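Local structure of vacuolar aminopeptidase 1 (Saccharomyces cerevisiae, 5JGF) at residues 367-372 with 398-403; 356-361 with 404-409. The protein removes N-terminal amino acids from peptides as a zinc-dependent vacuolar aminopeptidase of the M18 family, and assembles into dodecamers. All coordinates share one frame; numbering follows the deposited sequence.

Interaction 1 (367-372 with 398-403)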
ATOM      1  N   VAL D 367      -1.438 -13.132 -48.330  1.00 13.38           N
ATOM      2  CA  VAL D 367      -2.699 -12.800 -48.980  1.00 14.91           C
ATOM      3  C   VAL D 367      -2.558 -11.551 -49.841  1.00 15.83           C
ATOM      4  O   VAL D 367      -2.889 -11.565 -51.026  1.00 15.44           O
ATOM      5  CB  VAL D 367      -3.814 -12.581 -47.940  1.00 15.15           C
ATOM      6  CG1 VAL D 367      -5.058 -12.012 -48.611  1.00 16.14           C
ATOM      7  CG2 VAL D 367      -4.140 -13.906 -47.259  1.00 14.57           C
ATOM      8  N   GLY D 368      -2.063 -10.471 -49.245  1.00 14.82           N
ATOM      9  CA  GLY D 368      -1.902  -9.240 -49.996  1.00 14.79           C
ATOM     10  C   GLY D 368      -1.629  -8.035 -49.120  1.00 15.56           C
ATOM     11  O   GLY D 368      -1.466  -8.157 -47.906  1.00 14.11           O
ATOM     12  N   ILE D 369      -1.592  -6.865 -49.747  1.00 15.03           N
ATOM     13  CA  ILE D 369      -1.330  -5.612 -49.051  1.00 15.01           C
ATOM     14  C   ILE D 369      -2.374  -5.376 -47.961  1.00 14.84           C
ATOM     15  O   ILE D 369      -3.515  -5.825 -48.072  1.00 14.78           O
ATOM     16  CB  ILE D 369      -1.337  -4.424 -50.054  1.00 16.20           C
ATOM     17  CG1 ILE D 369      -0.502  -3.263 -49.508  1.00 16.53           C
ATOM     18  CG2 ILE D 369      -2.775  -3.980 -50.340  1.00 16.24           C
ATOM     19  CD1 ILE D 369       0.998  -3.523 -49.535  1.00 16.26           C
ATOM     20  N   THR D 370      -1.979  -4.668 -46.908  1.00 13.97           N
ATOM     21  CA  THR D 370      -2.889  -4.375 -45.811  1.00 12.75           C
ATOM     22  C   THR D 370      -3.117  -2.879 -45.677  1.00 13.10           C
ATOM     23  O   THR D 370      -2.174  -2.100 -45.575  1.00 13.49           O
ATOM     24  CB  THR D 370      -2.349  -4.924 -44.471  1.00 11.08           C
ATOM     25  OG1 THR D 370      -2.260  -6.350 -44.553  1.00 13.59           O
ATOM     26  CG2 THR D 370      -3.284  -4.547 -43.315  1.00 13.06           C
ATOM     27  N   LEU D 371      -4.384  -2.490 -45.696  1.00 12.51           N
ATOM     28  CA  LEU D 371      -4.758  -1.096 -45.570  1.00 16.37           C
ATOM     29  C   LEU D 371      -4.740  -0.748 -44.080  1.00 15.95           C
ATOM     30  O   LEU D 371      -5.274  -1.499 -43.258  1.00 16.58           O
ATOM     31  CB  LEU D 371      -6.160  -0.907 -46.152  1.00 19.52           C
ATOM     32  CG  LEU D 371      -6.514   0.376 -46.901  1.00 24.08           C
ATOM     33  CD1 LEU D 371      -5.420   0.747 -47.898  1.00 24.92           C
ATOM     34  CD2 LEU D 371      -7.837   0.148 -47.618  1.00 24.78           C
ATOM     35  N   SER D 372      -4.104   0.368 -43.733  1.00 14.67           N
ATOM     36  CA  SER D 372      -4.024   0.808 -42.339  1.00 14.63           C
ATOM     37  C   SER D 372      -5.093   1.865 -42.118  1.00 16.70           C
ATOM     38  O   SER D 372      -5.068   2.934 -42.740  1.00 14.39           O
ATOM     39  CB  SER D 372      -2.643   1.386 -42.029  1.00 15.56           C
ATOM     40  OG  SER D 372      -1.635   0.395 -42.145  1.00 17.48           O
ATOM     41  N   ASP D 398      -5.543  -8.152 -57.142  1.00 18.57           N
ATOM     42  CA  ASP D 398      -4.853  -8.161 -55.857  1.00 19.18           C
ATOM     43  C   ASP D 398      -5.885  -8.255 -54.749  1.00 19.64           C
ATOM     44  O   ASP D 398      -7.044  -7.883 -54.931  1.00 18.99           O
ATOM     45  CB  ASP D 398      -4.049  -6.876 -55.643  1.00 19.78           C
ATOM     46  CG  ASP D 398      -2.894  -6.742 -56.603  1.00 20.04           C
ATOM     47  OD1 ASP D 398      -2.076  -7.682 -56.685  1.00 20.40           O
ATOM     48  OD2 ASP D 398      -2.801  -5.687 -57.264  1.00 19.64           O
ATOM     49  N   LYS D 399      -5.454  -8.752 -53.596  1.00 19.46           N
ATOM     50  CA  LYS D 399      -6.331  -8.861 -52.444  1.00 19.40           C
ATOM     51  C   LYS D 399      -5.919  -7.767 -51.458  1.00 18.50           C
ATOM     52  O   LYS D 399      -4.736  -7.443 -51.341  1.00 16.03           O
ATOM     53  CB  LYS D 399      -6.191 -10.246 -51.808  1.00 23.01           C
ATOM     54  CG  LYS D 399      -6.658 -11.401 -52.703  1.00 28.40           C
ATOM     55  CD  LYS D 399      -8.165 -11.338 -52.945  1.00 35.64           C
ATOM     56  CE  LYS D 399      -8.748 -12.681 -53.406  1.00 40.69           C
ATOM     57  NZ  LYS D 399      -8.645 -12.918 -54.875  1.00 44.20           N
ATOM     58  N   VAL D 400      -6.896  -7.194 -50.763  1.00 16.51           N
ATOM     59  CA  VAL D 400      -6.639  -6.129 -49.798  1.00 16.97           C
ATOM     60  C   VAL D 400      -7.112  -6.541 -48.406  1.00 17.99           C
ATOM     61  O   VAL D 400      -8.233  -7.021 -48.243  1.00 18.90           O
ATOM     62  CB  VAL D 400      -7.371  -4.828 -50.207  1.00 17.76           C
ATOM     63  CG1 VAL D 400      -7.171  -3.746 -49.151  1.00 19.27           C
ATOM     64  CG2 VAL D 400      -6.854  -4.350 -51.548  1.00 19.62           C
ATOM     65  N   GLN D 401      -6.254  -6.358 -47.408  1.00 15.35           N
ATOM     66  CA  GLN D 401      -6.607  -6.703 -46.034  1.00 14.59           C
ATOM     67  C   GLN D 401      -6.741  -5.425 -45.223  1.00 14.59           C
ATOM     68  O   GLN D 401      -6.387  -4.346 -45.693  1.00 13.06           O
ATOM     69  CB  GLN D 401      -5.533  -7.594 -45.413  1.00 13.79           C
ATOM     70  CG  GLN D 401      -5.137  -8.776 -46.276  1.00 14.35           C
ATOM     71  CD  GLN D 401      -4.306  -9.779 -45.510  1.00 14.80           C
ATOM     72  OE1 GLN D 401      -4.838 -10.579 -44.739  1.00 12.45           O
ATOM     73  NE2 GLN D 401      -2.994  -9.733 -45.706  1.00 12.54           N
ATOM     74  N   TYR D 402      -7.244  -5.553 -44.000  1.00 14.04           N
ATOM     75  CA  TYR D 402      -7.439  -4.400 -43.128  1.00 13.37           C
ATOM     76  C   TYR D 402      -6.726  -4.517 -41.792  1.00 14.13           C
ATOM     77  O   TYR D 402      -6.584  -5.611 -41.246  1.00 12.12           O
ATOM     78  CB  TYR D 402      -8.915  -4.230 -42.762  1.00 14.86           C
ATOM     79  CG  TYR D 402      -9.867  -3.724 -43.816  1.00 16.08           C
ATOM     80  CD1 TYR D 402      -9.422  -3.246 -45.047  1.00 17.26           C
ATOM     81  CD2 TYR D 402     -11.234  -3.688 -43.549  1.00 17.96           C
ATOM     82  CE1 TYR D 402     -10.328  -2.740 -45.989  1.00 17.67           C
ATOM     83  CE2 TYR D 402     -12.138  -3.190 -44.468  1.00 20.04           C
ATOM     84  CZ  TYR D 402     -11.684  -2.718 -45.685  1.00 19.73           C
ATOM     85  OH  TYR D 402     -12.604  -2.216 -46.577  1.00 22.86           O
ATOM     86  N   PHE D 403      -6.285  -3.375 -41.272  1.00 13.30           N
ATOM     87  CA  PHE D 403      -5.725  -3.319 -39.934  1.00 14.15           C
ATOM     88  C   PHE D 403      -6.155  -2.020 -39.272  1.00 13.76           C
ATOM     89  O   PHE D 403      -5.958  -0.930 -39.817  1.00 14.37           O
ATOM     90  CB  PHE D 403      -4.198  -3.400 -39.872  1.00 15.17           C
ATOM     91  CG  PHE D 403      -3.672  -3.271 -38.460  1.00 15.74           C
ATOM     92  CD1 PHE D 403      -3.351  -2.024 -37.929  1.00 16.05           C
ATOM     93  CD2 PHE D 403      -3.641  -4.380 -37.617  1.00 15.12           C
ATOM     94  CE1 PHE D 403      -3.019  -1.879 -36.576  1.00 17.34           C
ATOM     95  CE2 PHE D 403      -3.311  -4.248 -36.263  1.00 16.79           C
ATOM     96  CZ  PHE D 403      -3.002  -2.994 -35.744  1.00 15.32           C
TER
HETATM   97  O   HOH W   1      -2.844 -10.206 -53.430  1.00 15.90           O
HETATM   98  O   HOH W   2      -2.182  -6.812 -52.475  1.00 14.50           O

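Interaction 2 (356-361 with 404-409)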
ATOM      1  N   VAL D 356      -5.455  -8.405 -28.443  1.00 16.62           N
ATOM      2  CA  VAL D 356      -5.055  -7.067 -28.877  1.00 17.47           C
ATOM      3  C   VAL D 356      -5.383  -6.795 -30.342  1.00 16.96           C
ATOM      4  O   VAL D 356      -5.129  -5.700 -30.848  1.00 17.50           O
ATOM      5  CB  VAL D 356      -3.540  -6.802 -28.653  1.00 17.51           C
ATOM      6  CG1 VAL D 356      -3.185  -7.011 -27.191  1.00 17.01           C
ATOM      7  CG2 VAL D 356      -2.705  -7.700 -29.545  1.00 18.15           C
ATOM      8  N   TYR D 357      -5.943  -7.788 -31.024  1.00 16.28           N
ATOM      9  CA  TYR D 357      -6.305  -7.612 -32.422  1.00 15.39           C
ATOM     10  C   TYR D 357      -7.808  -7.448 -32.602  1.00 15.78           C
ATOM     11  O   TYR D 357      -8.607  -8.170 -32.003  1.00 16.05           O
ATOM     12  CB  TYR D 357      -5.786  -8.777 -33.264  1.00 15.08           C
ATOM     13  CG  TYR D 357      -4.285  -8.743 -33.458  1.00 15.33           C
ATOM     14  CD1 TYR D 357      -3.423  -9.338 -32.532  1.00 15.46           C
ATOM     15  CD2 TYR D 357      -3.721  -8.079 -34.548  1.00 15.29           C
ATOM     16  CE1 TYR D 357      -2.034  -9.272 -32.693  1.00 15.28           C
ATOM     17  CE2 TYR D 357      -2.337  -8.007 -34.717  1.00 16.63           C
ATOM     18  CZ  TYR D 357      -1.500  -8.606 -33.787  1.00 16.56           C
ATOM     19  OH  TYR D 357      -0.134  -8.541 -33.960  1.00 17.34           O
ATOM     20  N   LEU D 358      -8.182  -6.482 -33.433  1.00 14.04           N
ATOM     21  CA  LEU D 358      -9.583  -6.172 -33.696  1.00 13.75           C
ATOM     22  C   LEU D 358     -10.213  -7.139 -34.690  1.00 15.62           C
ATOM     23  O   LEU D 358      -9.763  -7.257 -35.832  1.00 12.92           O
ATOM     24  CB  LEU D 358      -9.695  -4.738 -34.223  1.00 13.12           C
ATOM     25  CG  LEU D 358     -11.085  -4.220 -34.601  1.00 14.75           C
ATOM     26  CD1 LEU D 358     -11.993  -4.204 -33.374  1.00 15.15           C
ATOM     27  CD2 LEU D 358     -10.950  -2.818 -35.180  1.00 13.51           C
ATOM     28  N   LYS D 359     -11.261  -7.827 -34.248  1.00 14.84           N
ATOM     29  CA  LYS D 359     -11.960  -8.781 -35.092  1.00 17.72           C
ATOM     30  C   LYS D 359     -12.360  -8.110 -36.402  1.00 17.18           C
ATOM     31  O   LYS D 359     -12.864  -6.985 -36.404  1.00 16.59           O
ATOM     32  CB  LYS D 359     -13.203  -9.308 -34.370  1.00 19.95           C
ATOM     33  CG  LYS D 359     -13.941 -10.409 -35.115  1.00 26.25           C
ATOM     34  CD  LYS D 359     -15.069 -10.979 -34.268  1.00 32.55           C
ATOM     35  CE  LYS D 359     -15.806 -12.090 -35.005  1.00 37.47           C
ATOM     36  NZ  LYS D 359     -14.889 -13.202 -35.374  1.00 42.24           N
ATOM     37  N   ASN D 360     -12.121  -8.815 -37.504  1.00 16.44           N
ATOM     38  CA  ASN D 360     -12.421  -8.341 -38.853  1.00 16.01           C
ATOM     39  C   ASN D 360     -11.510  -7.216 -39.327  1.00 16.61           C
ATOM     40  O   ASN D 360     -11.710  -6.673 -40.416  1.00 15.51           O
ATOM     41  CB  ASN D 360     -13.883  -7.894 -38.965  1.00 17.12           C
ATOM     42  CG  ASN D 360     -14.855  -9.037 -38.751  1.00 19.77           C
ATOM     43  OD1 ASN D 360     -14.643 -10.142 -39.253  1.00 20.94           O
ATOM     44  ND2 ASN D 360     -15.930  -8.775 -38.016  1.00 19.47           N
ATOM     45  N   HIS D 361     -10.512  -6.870 -38.515  1.00 14.18           N
ATOM     46  CA  HIS D 361      -9.575  -5.808 -38.875  1.00 14.01           C
ATOM     47  C   HIS D 361      -8.112  -6.171 -38.636  1.00 13.23           C
ATOM     48  O   HIS D 361      -7.353  -5.391 -38.057  1.00 13.17           O
ATOM     49  CB  HIS D 361      -9.890  -4.509 -38.125  1.00 13.76           C
ATOM     50  CG  HIS D 361     -11.259  -3.964 -38.394  1.00 14.77           C
ATOM     51  ND1 HIS D 361     -12.399  -4.510 -37.846  1.00 14.74           N
ATOM     52  CD2 HIS D 361     -11.667  -2.909 -39.140  1.00 15.25           C
ATOM     53  CE1 HIS D 361     -13.451  -3.812 -38.238  1.00 14.72           C
ATOM     54  NE2 HIS D 361     -13.034  -2.835 -39.023  1.00 14.46           N
ATOM     55  N   GLN D 404      -6.780  -2.160 -38.105  1.00 13.31           N
ATOM     56  CA  GLN D 404      -7.217  -1.033 -37.291  1.00 14.03           C
ATOM     57  C   GLN D 404      -7.119  -1.541 -35.856  1.00 13.20           C
ATOM     58  O   GLN D 404      -7.320  -2.726 -35.608  1.00 13.65           O
ATOM     59  CB  GLN D 404      -8.663  -0.617 -37.604  1.00 13.25           C
ATOM     60  CG  GLN D 404      -9.137   0.577 -36.754  1.00 13.72           C
ATOM     61  CD  GLN D 404     -10.390   1.251 -37.297  1.00 16.51           C
ATOM     62  OE1 GLN D 404     -10.508   1.486 -38.501  1.00 16.07           O
ATOM     63  NE2 GLN D 404     -11.321   1.581 -36.407  1.00 14.15           N
ATOM     64  N   ILE D 405      -6.798  -0.656 -34.919  1.00 14.03           N
ATOM     65  CA  ILE D 405      -6.667  -1.059 -33.519  1.00 14.82           C
ATOM     66  C   ILE D 405      -8.019  -1.197 -32.834  1.00 15.69           C
ATOM     67  O   ILE D 405      -9.015  -0.634 -33.284  1.00 14.87           O
ATOM     68  CB  ILE D 405      -5.844  -0.030 -32.708  1.00 13.86           C
ATOM     69  CG1 ILE D 405      -6.572   1.321 -32.694  1.00 15.50           C
ATOM     70  CG2 ILE D 405      -4.449   0.117 -33.306  1.00 13.43           C
ATOM     71  CD1 ILE D 405      -6.031   2.308 -31.663  1.00 15.61           C
ATOM     72  N   LYS D 406      -8.055  -1.964 -31.748  1.00 15.74           N
ATOM     73  CA  LYS D 406      -9.288  -2.108 -30.982  1.00 15.24           C
ATOM     74  C   LYS D 406      -9.460  -0.761 -30.289  1.00 14.89           C
ATOM     75  O   LYS D 406      -8.477  -0.045 -30.075  1.00 14.94           O
ATOM     76  CB  LYS D 406      -9.142  -3.232 -29.947  1.00 15.24           C
ATOM     77  CG  LYS D 406      -8.979  -4.611 -30.577  1.00 17.23           C
ATOM     78  CD  LYS D 406      -8.787  -5.711 -29.539  1.00 18.71           C
ATOM     79  CE  LYS D 406     -10.010  -5.877 -28.650  1.00 19.71           C
ATOM     80  NZ  LYS D 406      -9.880  -7.067 -27.750  1.00 21.17           N
ATOM     81  N   ASN D 407     -10.693  -0.398 -29.945  1.00 16.19           N
ATOM     82  CA  ASN D 407     -10.939   0.880 -29.286  1.00 15.78           C
ATOM     83  C   ASN D 407     -10.198   1.068 -27.965  1.00 18.41           C
ATOM     84  O   ASN D 407      -9.903   2.207 -27.587  1.00 15.17           O
ATOM     85  CB  ASN D 407     -12.440   1.082 -29.030  1.00 15.94           C
ATOM     86  CG  ASN D 407     -13.259   1.113 -30.303  1.00 19.62           C
ATOM     87  OD1 ASN D 407     -12.713   1.202 -31.402  1.00 16.19           O
ATOM     88  ND2 ASN D 407     -14.589   1.029 -30.159  1.00 15.52           N
ATOM     89  N   ASN D 408      -9.910  -0.028 -27.267  1.00 16.94           N
ATOM     90  CA  ASN D 408      -9.220   0.035 -25.980  1.00 17.91           C
ATOM     91  C   ASN D 408      -7.741  -0.287 -26.126  1.00 20.72           C
ATOM     92  O   ASN D 408      -7.084  -0.654 -25.146  1.00 20.00           O
ATOM     93  CB  ASN D 408      -9.850  -0.964 -25.003  1.00 18.68           C
ATOM     94  CG  ASN D 408      -9.786  -2.389 -25.504  1.00 21.85           C
ATOM     95  OD1 ASN D 408      -9.260  -2.671 -26.591  1.00 17.24           O
ATOM     96  ND2 ASN D 408     -10.332  -3.304 -24.711  1.00 19.00           N
ATOM     97  N   SER D 409      -7.207  -0.130 -27.332  1.00 18.66           N
ATOM     98  CA  SER D 409      -5.795  -0.422 -27.588  1.00 19.65           C
ATOM     99  C   SER D 409      -5.006   0.848 -27.888  1.00 22.06           C
ATOM    100  O   SER D 409      -5.463   1.954 -27.595  1.00 21.15           O
ATOM    101  CB  SER D 409      -5.676  -1.416 -28.754  1.00 19.97           C
ATOM    102  OG  SER D 409      -4.332  -1.829 -28.964  1.00 21.57           O
TER
HETATM  103  O   HOH W   3      -5.385  -3.091 -31.257  1.00 16.71           O
HETATM  104  O   HOH W   4      -9.875  -9.214 -29.705  1.00 19.63           O
HETATM  105  O   HOH W   5      -6.447  -5.464 -35.353  1.00 15.14           O

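Interaction 1 (367-372 with 398-403)
Leu371 carries the apolar centre of this parallel strand pair: its CD2 lies 4.1 Å from CE1 of Tyr402, the two side chains running side by side in the same direction, while the same methyl approaches CG1 of Val400. Thr370, on the other face of the sheet, turns its methyl CG2 anti to the backbone N (OG1 has chi1 -63°), which lays it against CB of Phe403 at 3.7 Å. The backbones are joined as parallel strands from Thr370 and Gln401 onward. Gln401 is gripped through both its peptide groups, its N donating to Ile369 O and its O accepting from Leu371 N at 2.7 Å; Phe403 N then reaches Leu371 O at 2.9 Å. Towards the start of the strands direct bonding gives way to water. One molecule links Ile369 N to Lys399 O, and a second joins Val367 O to Lys399 N. The side chain of Gln401 lies along Val367 and Gly368, its amide carbon CD packed 3.7 Å from CB of Val367. Its NE2 donates to Gly368 O at 3.1 Å, with the acceptor close to the amide plane, while OE1 accepts from Val364 N. A leucine in its place would probably leave Gly368 O and Val364 N without these partners and the loop before strand 369-372 less firmly held. The pair belongs to a right-handed beta-alpha-beta crossover through helix 383-396, which packs on Leu371 and Val400, with strand 426-434 flanking strand 369-372 on its other side.

Interaction 2 (356-361 with 404-409)
Two loops of the M18 aminopeptidase chain meet at a subunit interface here, each containing a beta turn: a type II turn from Leu358 to His361 and a type I turn from Lys406 to Ser409. Leu358 is central to the join. With CG anti to its backbone N (chi1 178°), the side chain lies against residues Gln404 to Lys406, placing CB 3.4 Å from Gln404 O and CD2 3.5 Å from Ile405 O. The same CD2 also covers one face of the His361 imidazole, offset toward the rim. Lys406 crosses Leu358 obliquely with its aliphatic part, CG lying 3.5 Å from Leu358 N; CD lies against Tyr357 O, and the bend at chi3 (64°) beyond it turns the end of the chain so that NZ reaches Glu355 O. The turn of 358-361 is closed by His361 N bonding to Leu358 O, and the imidazole adds a second bond within the turn: ND1 donates to Lys359 O at 2.9 Å, with that oxygen nearly in the ring plane, which fixes the ring's rotation. NE2 is thereby directed to Val102 N of a second subunit. These loops follow strands 339-347 and 400-403 of the large mixed sheet, and in the tetrahedral dodecamer they face two neighbouring copies; Asn407 and Asn408 bond to the second subunit, while Tyr357 meets Phe170 of a third. The one direct hydrogen bond between the loops, Gln404 N to His361 O, is long at 3.3 Å. Water does much of the remaining joining. One molecule accepts from Leu358 N and donates to both His361 O and Gln404 O; another accepts from Lys406 N, donates to Val356 O and bonds to Ser409 OG. A further water accepts from Lys406 NZ, 2.9 Å away.

Overall arrangement
The centres of the two interactions lie about 15 Å apart, on the same side of the chain's centre, and interaction 1 is nested within the loop that interaction 2 closes. In sequence the order is 356-361, 367-372, 398-403, 404-409, so strand 400-403, one of the two outermost strands of the mixed sheet within this chain, runs directly into the second loop of interaction 2. Phe403 bridges the two, its CD2 packing 3.9 Å from His361 O; its ring also meets His347 edge-to-face, a residue that by similarity binds substrate. The sheet edge and the interface loops thus form one continuous region, placing subunit contacts close to the probable substrate-binding site.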